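Local coordinates for protein beta-1,4-mannanase (Aplysia kurodai, PDB 3VUP) that probably hydrolyses the beta-1,4 linkages of mannan as a secreted TIM-barrel mannanase of sea hare digestive fluid, at residues 87-92 with 145-150; 293-298 with 325-330; 244-247 with 251-254; 162-167 with 227-232; 15-20 with 310-315. All coordinates share one frame; numbering follows the deposited sequence. Where two conformers were deposited one is given.

Contact 1 (87-92 with 145-150)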
# COMPACT_ATOMS: atom_id res chain seq x y z
N THR A 87 11.75 -20.24 -4.00
CA THR A 87 11.10 -20.20 -2.69
C THR A 87 9.96 -19.19 -2.60
O THR A 87 9.13 -19.28 -1.69
CB THR A 87 12.08 -19.94 -1.52
OG1 THR A 87 12.48 -18.57 -1.50
CG2 THR A 87 13.31 -20.82 -1.63
N MET A 88 9.91 -18.24 -3.53
CA MET A 88 8.99 -17.10 -3.42
C MET A 88 7.53 -17.49 -3.22
O MET A 88 6.85 -16.90 -2.39
CB MET A 88 9.14 -16.20 -4.65
CG MET A 88 8.30 -14.94 -4.60
SD MET A 88 8.68 -13.91 -3.17
CE MET A 88 7.98 -12.36 -3.71
N LEU A 89 7.03 -18.46 -3.98
CA LEU A 89 5.63 -18.84 -3.86
C LEU A 89 5.37 -19.42 -2.46
O LEU A 89 4.44 -19.00 -1.78
CB LEU A 89 5.22 -19.81 -4.96
CG LEU A 89 5.44 -19.31 -6.39
CD1 LEU A 89 4.94 -20.34 -7.38
CD2 LEU A 89 4.76 -17.97 -6.63
N ASP A 90 6.22 -20.36 -2.04
CA ASP A 90 6.13 -20.90 -0.69
C ASP A 90 6.24 -19.81 0.37
O ASP A 90 5.55 -19.85 1.39
CB ASP A 90 7.24 -21.94 -0.44
CG ASP A 90 7.04 -23.23 -1.23
OD1 ASP A 90 5.90 -23.55 -1.62
OD2 ASP A 90 8.05 -23.93 -1.45
N ASP A 91 7.13 -18.85 0.14
CA ASP A 91 7.37 -17.77 1.10
C ASP A 91 6.11 -16.93 1.29
O ASP A 91 5.74 -16.60 2.42
CB ASP A 91 8.50 -16.86 0.62
CG ASP A 91 9.86 -17.55 0.59
OD1 ASP A 91 10.04 -18.61 1.24
OD2 ASP A 91 10.75 -17.00 -0.10
N MET A 92 5.46 -16.59 0.19
CA MET A 92 4.27 -15.75 0.28
C MET A 92 3.13 -16.50 0.98
O MET A 92 2.41 -15.93 1.80
CB MET A 92 3.85 -15.24 -1.10
CG MET A 92 4.88 -14.28 -1.72
SD MET A 92 5.21 -12.79 -0.75
CE MET A 92 3.62 -11.96 -0.83
N VAL A 145 -0.06 -14.36 -7.13
CA VAL A 145 -1.45 -14.13 -6.77
C VAL A 145 -2.25 -15.42 -6.82
O VAL A 145 -3.07 -15.70 -5.93
CB VAL A 145 -2.07 -13.06 -7.69
CG1 VAL A 145 -3.58 -12.98 -7.52
CG2 VAL A 145 -1.42 -11.70 -7.43
N ASN A 146 -2.01 -16.22 -7.85
CA ASN A 146 -2.69 -17.50 -7.97
C ASN A 146 -2.34 -18.45 -6.82
O ASN A 146 -3.20 -19.16 -6.31
CB ASN A 146 -2.35 -18.16 -9.30
CG ASN A 146 -3.06 -19.49 -9.46
OD1 ASN A 146 -4.28 -19.54 -9.60
ND2 ASN A 146 -2.29 -20.57 -9.45
N HIS A 147 -1.07 -18.44 -6.42
CA HIS A 147 -0.61 -19.38 -5.41
C HIS A 147 -1.28 -19.15 -4.06
O HIS A 147 -1.50 -20.09 -3.30
CB HIS A 147 0.91 -19.27 -5.25
CG HIS A 147 1.49 -20.35 -4.41
ND1 HIS A 147 1.64 -21.65 -4.85
CD2 HIS A 147 1.96 -20.34 -3.13
CE1 HIS A 147 2.18 -22.38 -3.89
NE2 HIS A 147 2.37 -21.61 -2.84
N VAL A 148 -1.59 -17.89 -3.76
CA VAL A 148 -2.22 -17.54 -2.49
C VAL A 148 -3.68 -17.11 -2.66
O VAL A 148 -4.27 -16.51 -1.76
CB VAL A 148 -1.44 -16.44 -1.73
CG1 VAL A 148 -0.01 -16.91 -1.45
CG2 VAL A 148 -1.44 -15.11 -2.50
N LYS A 149 -4.26 -17.46 -3.81
CA LYS A 149 -5.64 -17.09 -4.16
C LYS A 149 -6.59 -17.41 -3.01
O LYS A 149 -6.60 -18.55 -2.53
CB LYS A 149 -6.07 -17.86 -5.41
CG LYS A 149 -7.47 -17.55 -5.92
CD LYS A 149 -7.82 -18.44 -7.11
CE LYS A 149 -9.25 -18.19 -7.59
NZ LYS A 149 -9.71 -19.22 -8.57
N GLY A 150 -7.40 -16.44 -2.59
CA GLY A 150 -8.41 -16.67 -1.59
C GLY A 150 -7.94 -16.77 -0.16
O GLY A 150 -8.77 -17.00 0.72
O HOH W 1 3.47 -23.07 -0.68
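Leu89 and His147 lie opposite each other with their CA atoms 6.5 Å apart, and Met92 pairs with Val148 at 7.3 Å between CA atoms, so the first turn of helix 88-101 is set beside the last turn of helix 130-147. Val148 is the first residue beyond that turn to leave helical angles. The segments share no direct hydrogen bond, and the imidazole of His147 does most of the bridging. Its CG stands anti to the backbone N (chi1 -170°), which carries the ring across to the backbone of the other helix. There Leu89 CB sits over the middle of one ring face in a CH-pi contact, 3.8 Å from the His147 ring centroid and 10° off the normal. His147 CD2 approaches the Leu89 carbonyl, 3.1 Å from O. The two helices belong to the outer layer of a (beta/alpha)8 barrel, following its second and third strands, and the fourth strand, 157-161, supplies Trp157 as a common neighbour of Met92 and Val148. Between these two, Val148 CG1 meets Met92 CB at 4.2 Å, while Ile144 touches both Leu89 and Met92. On the more exposed side a water lies in the imidazole plane, 2.8 Å from His147 NE2, and donates to Asp90 OD1 at 2.6 Å. The nearby carboxylate might favour a protonated imidazole. Behind this, Thr87 OG1 donates to Asp91 OD2 at 2.7 Å, and the backbone N of Gly33 also bonds to that carboxylate oxygen.

Contact 2 (293-298 with 325-330). With SO4 (sulfate ion), chain F.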
# COMPACT_ATOMS: atom_id res chain seq x y z
N GLU A 293 0.02 5.40 6.61
CA GLU A 293 1.29 5.70 7.28
C GLU A 293 1.13 6.98 8.08
O GLU A 293 0.53 7.93 7.59
CB GLU A 293 2.43 5.95 6.30
CG GLU A 293 2.96 4.76 5.54
CD GLU A 293 4.18 5.11 4.69
OE1 GLU A 293 4.80 6.18 4.94
OE2 GLU A 293 4.51 4.31 3.79
N PHE A 294 1.73 7.00 9.27
CA PHE A 294 1.87 8.18 10.10
C PHE A 294 2.72 7.78 11.30
O PHE A 294 2.85 6.59 11.60
CB PHE A 294 0.51 8.70 10.59
CG PHE A 294 -0.29 7.71 11.41
CD1 PHE A 294 -0.21 7.69 12.80
CD2 PHE A 294 -1.15 6.82 10.79
CE1 PHE A 294 -0.96 6.80 13.54
CE2 PHE A 294 -1.91 5.92 11.52
CZ PHE A 294 -1.81 5.91 12.91
N TRP A 295 3.31 8.77 11.97
CA TRP A 295 3.99 8.51 13.23
C TRP A 295 4.10 9.78 14.06
O TRP A 295 3.93 10.89 13.56
CB TRP A 295 5.36 7.83 13.06
CG TRP A 295 6.41 8.56 12.27
CD1 TRP A 295 6.33 9.78 11.65
CD2 TRP A 295 7.72 8.07 12.01
NE1 TRP A 295 7.52 10.06 11.01
CE2 TRP A 295 8.38 9.02 11.21
CE3 TRP A 295 8.39 6.90 12.36
CZ2 TRP A 295 9.70 8.84 10.79
CZ3 TRP A 295 9.69 6.72 11.94
CH2 TRP A 295 10.33 7.68 11.15
N GLU A 296 4.38 9.61 15.35
CA GLU A 296 4.31 10.72 16.28
C GLU A 296 5.36 11.80 16.01
O GLU A 296 5.09 12.99 16.18
CB GLU A 296 4.42 10.21 17.72
CG GLU A 296 4.26 11.29 18.78
CD GLU A 296 4.20 10.76 20.21
OE1 GLU A 296 4.72 11.44 21.11
OE2 GLU A 296 3.59 9.70 20.46
N GLN A 297 6.55 11.40 15.58
CA GLN A 297 7.60 12.40 15.38
C GLN A 297 7.25 13.41 14.29
O GLN A 297 7.79 14.52 14.28
CB GLN A 297 8.96 11.76 15.10
CG GLN A 297 9.09 11.08 13.77
CD GLN A 297 10.54 10.95 13.38
OE1 GLN A 297 11.31 10.24 14.04
NE2 GLN A 297 10.94 11.66 12.33
N ASP A 298 6.34 13.05 13.39
CA ASP A 298 5.80 13.99 12.41
C ASP A 298 4.28 13.97 12.51
O ASP A 298 3.56 13.76 11.52
CB ASP A 298 6.27 13.67 10.99
CG ASP A 298 7.78 13.80 10.84
OD1 ASP A 298 8.29 14.95 10.89
OD2 ASP A 298 8.45 12.76 10.68
N VAL A 325 8.88 -2.12 13.55
CA VAL A 325 10.13 -2.70 14.03
C VAL A 325 10.90 -1.71 14.91
O VAL A 325 11.39 -2.07 15.97
CB VAL A 325 11.00 -3.22 12.87
CG1 VAL A 325 12.42 -3.49 13.33
CG2 VAL A 325 10.38 -4.48 12.29
N GLN A 326 10.99 -0.46 14.47
CA GLN A 326 11.71 0.53 15.26
C GLN A 326 10.86 1.29 16.28
O GLN A 326 11.38 1.74 17.30
CB GLN A 326 12.42 1.53 14.35
CG GLN A 326 13.64 0.95 13.66
CD GLN A 326 14.30 1.90 12.69
OE1 GLN A 326 14.24 3.12 12.83
NE2 GLN A 326 14.96 1.34 11.68
N ARG A 327 9.57 1.44 16.00
CA ARG A 327 8.74 2.38 16.75
C ARG A 327 7.55 1.70 17.43
O ARG A 327 6.66 2.38 17.95
CB ARG A 327 8.24 3.50 15.82
CG ARG A 327 9.22 3.88 14.70
CD ARG A 327 10.40 4.75 15.17
NE ARG A 327 9.97 6.11 15.53
CZ ARG A 327 10.76 7.18 15.51
NH1 ARG A 327 12.03 7.07 15.15
NH2 ARG A 327 10.29 8.37 15.85
N GLY A 328 7.52 0.37 17.41
CA GLY A 328 6.41 -0.37 17.96
C GLY A 328 6.16 -0.16 19.44
O GLY A 328 5.01 -0.24 19.87
N ASP A 329 7.21 0.08 20.22
CA ASP A 329 7.06 0.36 21.66
C ASP A 329 6.03 1.45 21.86
O ASP A 329 5.11 1.33 22.68
CB ASP A 329 8.39 0.85 22.28
CG ASP A 329 9.29 -0.28 22.78
OD1 ASP A 329 8.94 -1.46 22.60
OD2 ASP A 329 10.36 0.03 23.35
N ASN A 330 6.19 2.53 21.11
CA ASN A 330 5.29 3.66 21.23
C ASN A 330 3.97 3.40 20.51
O ASN A 330 2.89 3.65 21.04
CB ASN A 330 5.94 4.92 20.69
CG ASN A 330 5.18 6.18 21.07
OD1 ASN A 330 4.79 6.34 22.23
ND2 ASN A 330 4.94 7.05 20.09
S SO4 F . 6.74 7.42 16.74
O1 SO4 F . 7.40 6.60 15.75
O2 SO4 F . 5.50 6.76 16.78
O3 SO4 F . 7.24 7.14 18.07
O4 SO4 F . 7.02 8.81 16.42
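Arg327, on helix 324-338, reaches back to Trp295 and Gln297 in the loop after barrel strand 289-293; its side chain has two conformers, and the one described bends at chi2 and chi3. One face of the guanidinium lies against the CE3-CZ3 rim of the Trp295 indole, Arg327 NE 3.6 Å from CE3, with the planes 37° apart. Arg327 NH2 gives a weak bond to Gln297 OE1 (2.8 Å, N-H...O only 122°), the two side chains crossing at about a right angle. At the guanidinium edge, Arg327 NE donates to O1 of a sulfate ion at 2.6 Å. One turn on, Asn330 ND2 makes a nearly straight bond to Glu296 OE2 (3.0 Å, 171°), entering from above the carboxylate plane, and also bonds sulfate O3 at 3.1 Å. Glu296 OE2 has a further partner in the backbone N of Ile304. From the loop side, Gln297 N donates to sulfate O4 at 2.8 Å, and beyond it Asp298 OD2 accepts from both Trp295 NE1 and Gln297 NE2. Loop N-H groups and helix side chains, with Gln331 NE2 as a further donor, thus converge on the sulfate, probably from the crystallisation liquor, marking a donor-rich surface site that suits an anion and links loop and helix.

Contact 3 (244-247 with 251-254). With SO4 (sulfate ion), chain I; SO4 (sulfate ion), chain H.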
# COMPACT_ATOMS: atom_id res chain seq x y z
N CYS A 244 -9.40 7.19 -14.60
CA CYS A 244 -8.03 7.46 -15.00
C CYS A 244 -7.22 6.20 -15.24
O CYS A 244 -6.45 6.13 -16.20
CB CYS A 244 -7.34 8.36 -13.98
SG CYS A 244 -8.00 10.05 -13.97
N LEU A 245 -7.38 5.21 -14.38
CA LEU A 245 -6.65 3.96 -14.55
C LEU A 245 -7.09 3.25 -15.83
O LEU A 245 -6.25 2.80 -16.62
CB LEU A 245 -6.86 3.06 -13.34
CG LEU A 245 -6.16 3.56 -12.07
CD1 LEU A 245 -6.81 2.97 -10.84
CD2 LEU A 245 -4.70 3.20 -12.10
N ARG A 246 -8.40 3.16 -16.05
CA ARG A 246 -8.92 2.52 -17.26
C ARG A 246 -8.53 3.29 -18.52
O ARG A 246 -8.25 2.70 -19.56
CB ARG A 246 -10.44 2.37 -17.18
CG ARG A 246 -10.90 1.38 -16.13
CD ARG A 246 -12.41 1.44 -15.93
NE ARG A 246 -12.84 0.42 -14.99
CZ ARG A 246 -13.90 0.53 -14.20
NH1 ARG A 246 -14.66 1.63 -14.24
NH2 ARG A 246 -14.21 -0.47 -13.38
N LEU A 247 -8.50 4.62 -18.43
CA LEU A 247 -8.10 5.42 -19.58
C LEU A 247 -6.67 5.08 -19.98
O LEU A 247 -6.37 4.87 -21.15
CB LEU A 247 -8.22 6.91 -19.28
CG LEU A 247 -7.74 7.83 -20.40
CD1 LEU A 247 -8.67 7.75 -21.60
CD2 LEU A 247 -7.66 9.25 -19.89
N LYS A 251 -7.72 -1.71 -19.10
CA LYS A 251 -8.16 -2.98 -18.52
C LYS A 251 -9.24 -2.73 -17.45
O LYS A 251 -9.01 -2.02 -16.47
CB LYS A 251 -6.96 -3.76 -17.99
CG LYS A 251 -5.89 -3.97 -19.07
CD LYS A 251 -4.87 -5.03 -18.68
CE LYS A 251 -3.82 -5.22 -19.77
NZ LYS A 251 -2.86 -6.31 -19.42
N GLN A 252 -10.41 -3.31 -17.67
CA GLN A 252 -11.63 -2.93 -16.96
C GLN A 252 -11.56 -3.10 -15.45
O GLN A 252 -12.07 -2.28 -14.70
CB GLN A 252 -12.84 -3.67 -17.53
CG GLN A 252 -14.18 -3.25 -16.93
CD GLN A 252 -14.56 -1.81 -17.23
OE1 GLN A 252 -13.97 -1.16 -18.10
NE2 GLN A 252 -15.56 -1.30 -16.52
N LYS A 253 -10.93 -4.18 -15.00
CA LYS A 253 -10.91 -4.43 -13.56
C LYS A 253 -9.68 -3.85 -12.87
O LYS A 253 -9.49 -4.06 -11.67
CB LYS A 253 -11.10 -5.92 -13.26
CG LYS A 253 -12.48 -6.42 -13.68
CD LYS A 253 -13.05 -7.44 -12.70
CE LYS A 253 -12.38 -8.79 -12.85
NZ LYS A 253 -13.09 -9.86 -12.09
N GLY A 254 -8.88 -3.08 -13.61
CA GLY A 254 -7.67 -2.51 -13.06
C GLY A 254 -7.90 -1.21 -12.32
O GLY A 254 -7.38 -0.16 -12.70
S SO4 I . -14.67 4.65 -17.02
O1 SO4 I . -13.66 4.02 -17.86
O2 SO4 I . -14.46 4.29 -15.61
O3 SO4 I . -14.61 6.10 -17.19
O4 SO4 I . -15.99 4.17 -17.42
S SO4 H . -3.64 -10.03 -19.77
O1 SO4 H . -2.22 -9.70 -19.67
O2 SO4 H . -4.43 -8.81 -20.00
O3 SO4 H . -3.86 -10.94 -20.89
O4 SO4 H . -4.07 -10.67 -18.54
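Arg246 and Lys251 bring the segments together, their CA atoms 5.7 Å apart, where the chain leaves helix 242-249 and folds back through a type I beta turn from Lys251 to Gly254. The turn is closed by Gly254 N donating to Lys251 O at 3.1 Å. The Arg246 chain runs extended from CG to NE and brings the guanidinium side-on to the Gln252 carbonyl, so that one oxygen receives two bonds: Arg246 NE donates to Gln252 O at 2.8 Å, in the carbonyl plane on a lone pair, and NH2 reaches the same O at 3.1 Å, nearly along the C=O axis. Gln252 bends back at chi2 (65°) and lays its own amide over the guanidinium, with planes only 7° apart and NE2 3.4 Å from Arg246 CZ. The twin bonds at the edge and the amide on one face together restrict rotation of the guanidinium. Arg246 NH1 donates to O2 of a sulfate ion at 3.0 Å, probably from the crystallisation liquor. A leucine in place of Arg246 has no guanidinium, so the Gln252 carbonyl would probably lose its two donors and the Gln252 amide, without a flat partner, would be likely to swing more freely. Deeper in, Leu245 CB packs on Gly254 O at 3.3 Å. Asn205 of helix 197-214 donates through ND2 to both Lys251 O and Gly254 O, while Leu201 and Leu204 touch Leu245. The turn is fitted between helices 242-249 and 197-214 just before barrel strand 259-262, and the disulfide Cys177-Cys244 ties the former helix to the loop before helix 197-214.

Contact 4 (162-167 with 227-232); sequences EPEGMM and PKSNTD
Glu164 reaches Ser229 by a bend at chi2 (86°), which folds the carboxylate round toward the neighbouring loop, while the serine hydroxyl is turned between its backbone N and carbonyl carbon (chi1 59°) to meet it. Ser229 OG donates to Glu164 OE2 at 2.7 Å, coming from above the carboxylate plane, 53° out of it. Ser229 CB follows alongside, 3.9 Å from Glu164 CG. The two residues sit in short 3-10 segments of adjacent loops, one after the fourth strand (157-161) and one after the fifth (220-224) of the TIM barrel, with Val224 and Tyr197 touching both. Two residues before Glu164, Glu162 occupies the strand-4 end where related glycosidases of this fold carry a catalytic glutamate, and its OE2 bonds to His262 and to a bound Tris molecule. The buried carboxylate of Glu164 has other donors too: Tyr240 OH at OE2 and the backbone N of Trp225 at OE1. With an alanine in place of Glu164, Tyr240 OH and Trp225 N would probably lose a buried acceptor, Ser229 OG would be left with its weak bond to Asn226 O, and a gap would be likely to open beside it. Gly165 N bonds to Glu162 O at 3.0 Å in the 3-10 turn that contains Glu164.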
# COMPACT_ATOMS: atom_id res chain seq x y z
N GLU A 162 3.99 5.21 -2.63
CA GLU A 162 4.32 6.60 -2.96
C GLU A 162 4.87 6.81 -4.38
O GLU A 162 6.01 7.26 -4.55
CB GLU A 162 5.26 7.18 -1.91
CG GLU A 162 4.64 7.07 -0.51
CD GLU A 162 5.37 7.82 0.59
OE1 GLU A 162 6.53 8.26 0.38
OE2 GLU A 162 4.77 7.96 1.69
N PRO A 163 4.05 6.53 -5.41
CA PRO A 163 4.47 6.81 -6.79
C PRO A 163 4.97 8.25 -6.94
O PRO A 163 5.85 8.53 -7.76
CB PRO A 163 3.18 6.63 -7.60
CG PRO A 163 2.31 5.76 -6.74
CD PRO A 163 2.65 6.07 -5.33
N GLU A 164 4.42 9.15 -6.13
CA GLU A 164 4.72 10.57 -6.24
C GLU A 164 6.17 10.94 -5.96
O GLU A 164 6.60 12.03 -6.31
CB GLU A 164 3.77 11.38 -5.36
CG GLU A 164 2.30 11.12 -5.67
CD GLU A 164 1.70 9.92 -4.93
OE1 GLU A 164 2.37 9.33 -4.05
OE2 GLU A 164 0.53 9.60 -5.24
N GLY A 165 6.92 10.04 -5.34
CA GLY A 165 8.33 10.29 -5.13
C GLY A 165 9.10 10.56 -6.41
O GLY A 165 10.08 11.31 -6.41
N MET A 166 8.65 9.97 -7.51
CA MET A 166 9.33 10.14 -8.78
C MET A 166 8.44 10.64 -9.92
O MET A 166 8.84 10.60 -11.08
CB MET A 166 10.05 8.85 -9.18
CG MET A 166 11.24 8.52 -8.27
SD MET A 166 12.29 7.16 -8.82
CE MET A 166 11.25 5.76 -8.43
N MET A 167 7.27 11.16 -9.59
CA MET A 167 6.42 11.77 -10.61
C MET A 167 6.88 13.20 -10.91
O MET A 167 7.26 13.93 -9.99
CB MET A 167 4.96 11.78 -10.19
CG MET A 167 4.35 10.41 -9.91
SD MET A 167 4.62 9.15 -11.18
CE MET A 167 3.71 9.85 -12.57
N PRO A 227 -2.54 12.96 0.28
CA PRO A 227 -3.76 12.94 -0.53
C PRO A 227 -3.84 14.02 -1.62
O PRO A 227 -4.77 13.97 -2.42
CB PRO A 227 -4.88 13.15 0.50
CG PRO A 227 -4.20 13.82 1.65
CD PRO A 227 -2.83 13.22 1.70
N LYS A 228 -2.89 14.95 -1.67
CA LYS A 228 -2.83 15.91 -2.77
C LYS A 228 -2.88 15.29 -4.16
O LYS A 228 -3.33 15.97 -5.09
CB LYS A 228 -1.62 16.83 -2.63
CG LYS A 228 -1.77 17.87 -1.54
CD LYS A 228 -0.50 18.66 -1.31
CE LYS A 228 -0.70 19.67 -0.18
NZ LYS A 228 0.50 20.54 0.01
N SER A 229 -2.42 14.05 -4.34
CA SER A 229 -2.50 13.40 -5.65
C SER A 229 -3.78 12.58 -5.86
O SER A 229 -3.93 11.97 -6.91
CB SER A 229 -1.31 12.48 -5.84
OG SER A 229 -1.33 11.53 -4.80
N ASN A 230 -4.68 12.58 -4.88
CA ASN A 230 -5.72 11.57 -4.76
C ASN A 230 -7.08 12.19 -4.40
O ASN A 230 -7.97 11.48 -3.93
CB ASN A 230 -5.26 10.58 -3.66
CG ASN A 230 -5.87 9.16 -3.73
OD1 ASN A 230 -5.45 8.32 -2.95
ND2 ASN A 230 -6.80 8.90 -4.63
N THR A 231 -7.26 13.49 -4.63
CA THR A 231 -8.55 14.13 -4.40
C THR A 231 -8.75 15.23 -5.42
O THR A 231 -7.78 15.89 -5.82
CB THR A 231 -8.66 14.70 -2.96
OG1 THR A 231 -9.94 15.31 -2.77
CG2 THR A 231 -7.58 15.73 -2.66
N ASP A 232 -10.00 15.42 -5.83
CA ASP A 232 -10.37 16.56 -6.67
C ASP A 232 -10.79 17.77 -5.85
O ASP A 232 -11.07 18.82 -6.41
CB ASP A 232 -11.48 16.16 -7.64
CG ASP A 232 -10.99 15.23 -8.72
OD1 ASP A 232 -9.96 15.54 -9.36
OD2 ASP A 232 -11.61 14.16 -8.91

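Contact 5 (15-20 with 310-315); sequences RVFLSG and YVYNHG
Phe17 and Tyr312 account for most of this contact, with Val311 as the third partner. The phenyl ring of Phe17, on the run into barrel strand 18-22, is extended toward helix 304-313 because its CG stands anti to the backbone N (chi1 -179°). Tyr312 answers from the helix with its ring edge. Tyr312 CD1 hangs over the centre of the Phe17 face, 3.6 Å from Phe17 CG, and Tyr312 CE1 follows at 3.6 Å from Phe17 CG. This is an edge-to-face pair with centroids 4.7 Å apart, although the planes, at 56°, lean well away from a right angle. Tyr312 CA is also close, 3.8 Å from Phe17 CE1, so that the helix backbone itself packs on the phenyl. Val311 comes in at the ring edge, its CG1 4.0 Å from Phe17 CZ. Ala319 of strand 318-322 touches both Phe17 and Val311, and Ile338 of helix 324-338 also touches the phenyl, which is enclosed where the first and eighth barrel strands meet. At its far end the tyrosine turns polar, OH bonding to the backbone O of Gly345 and N of Asn344. No hydrogen bond links the two segments: the run into the strand and the helix are held by dispersion and the weak electrostatics of aromatic C-H on a ring face, and the hydroxyl bonds hold the far end of the tyrosine, consistent with a fixed placement of its near edge over Phe17.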
# COMPACT_ATOMS: atom_id res chain seq x y z
N ARG A 15 -18.72 -5.03 10.04
CA ARG A 15 -17.90 -3.91 9.61
C ARG A 15 -16.63 -3.91 10.44
O ARG A 15 -16.69 -4.03 11.67
CB ARG A 15 -18.67 -2.60 9.77
CG ARG A 15 -17.92 -1.37 9.32
CD ARG A 15 -18.89 -0.24 9.03
NE ARG A 15 -18.32 1.07 9.33
CZ ARG A 15 -19.00 2.21 9.24
NH1 ARG A 15 -18.41 3.35 9.54
NH2 ARG A 15 -20.27 2.19 8.86
N VAL A 16 -15.49 -3.77 9.78
CA VAL A 16 -14.20 -3.84 10.44
C VAL A 16 -13.40 -2.56 10.17
O VAL A 16 -13.42 -2.04 9.05
CB VAL A 16 -13.40 -5.10 9.99
CG1 VAL A 16 -13.17 -5.11 8.49
CG2 VAL A 16 -12.07 -5.23 10.72
N PHE A 17 -12.70 -2.08 11.19
CA PHE A 17 -11.74 -1.00 11.05
C PHE A 17 -10.36 -1.63 11.04
O PHE A 17 -10.06 -2.47 11.89
CB PHE A 17 -11.87 -0.02 12.22
CG PHE A 17 -10.93 1.15 12.16
CD1 PHE A 17 -11.29 2.34 11.53
CD2 PHE A 17 -9.67 1.06 12.75
CE1 PHE A 17 -10.41 3.42 11.47
CE2 PHE A 17 -8.80 2.13 12.71
CZ PHE A 17 -9.17 3.32 12.07
N LEU A 18 -9.52 -1.25 10.07
CA LEU A 18 -8.20 -1.86 9.94
C LEU A 18 -7.19 -1.09 10.78
O LEU A 18 -6.84 0.05 10.46
CB LEU A 18 -7.77 -1.88 8.48
CG LEU A 18 -8.74 -2.58 7.52
CD1 LEU A 18 -8.28 -2.44 6.09
CD2 LEU A 18 -8.88 -4.05 7.88
N SER A 19 -6.72 -1.71 11.86
CA SER A 19 -5.84 -1.05 12.81
C SER A 19 -4.53 -1.81 12.92
O SER A 19 -4.53 -3.02 13.20
CB SER A 19 -6.50 -1.03 14.18
OG SER A 19 -5.60 -0.50 15.14
N GLY A 20 -3.40 -1.14 12.73
CA GLY A 20 -2.14 -1.83 12.87
C GLY A 20 -1.00 -0.95 12.44
O GLY A 20 -0.94 0.23 12.79
N TYR A 310 -7.79 9.87 16.36
CA TYR A 310 -8.21 10.84 15.36
C TYR A 310 -8.68 10.12 14.10
O TYR A 310 -9.75 10.40 13.56
CB TYR A 310 -7.10 11.84 15.02
CG TYR A 310 -7.62 12.93 14.12
CD1 TYR A 310 -7.75 12.73 12.76
CD2 TYR A 310 -8.04 14.15 14.64
CE1 TYR A 310 -8.28 13.70 11.94
CE2 TYR A 310 -8.56 15.14 13.83
CZ TYR A 310 -8.68 14.90 12.47
OH TYR A 310 -9.21 15.89 11.67
N VAL A 311 -7.88 9.19 13.61
CA VAL A 311 -8.23 8.48 12.39
C VAL A 311 -9.56 7.75 12.57
O VAL A 311 -10.46 7.85 11.74
CB VAL A 311 -7.12 7.50 11.95
CG1 VAL A 311 -7.55 6.73 10.73
CG2 VAL A 311 -5.82 8.24 11.67
N TYR A 312 -9.69 7.04 13.69
CA TYR A 312 -10.89 6.27 13.96
C TYR A 312 -12.14 7.16 14.01
O TYR A 312 -13.20 6.77 13.54
CB TYR A 312 -10.73 5.50 15.29
CG TYR A 312 -11.82 4.47 15.47
CD1 TYR A 312 -11.65 3.15 15.03
CD2 TYR A 312 -13.04 4.81 16.04
CE1 TYR A 312 -12.66 2.22 15.16
CE2 TYR A 312 -14.05 3.89 16.17
CZ TYR A 312 -13.86 2.59 15.73
OH TYR A 312 -14.87 1.67 15.85
N ASN A 313 -11.98 8.35 14.60
CA ASN A 313 -13.09 9.26 14.87
C ASN A 313 -13.45 10.19 13.72
O ASN A 313 -14.41 10.96 13.84
CB ASN A 313 -12.79 10.12 16.10
CG ASN A 313 -12.82 9.34 17.39
OD1 ASN A 313 -13.52 8.33 17.51
ND2 ASN A 313 -12.06 9.80 18.37
N HIS A 314 -12.71 10.13 12.61
CA HIS A 314 -12.94 11.05 11.50
C HIS A 314 -13.28 10.36 10.18
O HIS A 314 -12.97 10.88 9.11
CB HIS A 314 -11.80 12.05 11.36
CG HIS A 314 -11.75 13.02 12.49
ND1 HIS A 314 -11.20 12.69 13.71
CD2 HIS A 314 -12.24 14.27 12.62
CE1 HIS A 314 -11.33 13.71 14.53
NE2 HIS A 314 -11.96 14.69 13.89
N GLY A 315 -13.93 9.21 10.27
CA GLY A 315 -14.56 8.61 9.10
C GLY A 315 -13.66 7.77 8.23
O GLY A 315 -14.11 7.21 7.23

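From the N terminus, contact 5 opens first, at 15-20, and closes only at 310-315, joining the start of the first barrel strand to the helix before the eighth. Contacts 1, 4 and 3 follow one another within that span: contact 1 pairs neighbouring outer helices, contact 4 ties the loops after the fourth and fifth strands, and contact 3 closes a short return behind helix 242-249. Contact 2 opens at 293-298, inside the span of contact 5, but closes beyond it at 325-330, so the two cross: contact 2 ties the loop after the seventh strand to the helix after the eighth. Contacts 2 and 4 touch at the barrel mouth, Glu293 OE1 lying 3.7 Å from Glu162 OE2.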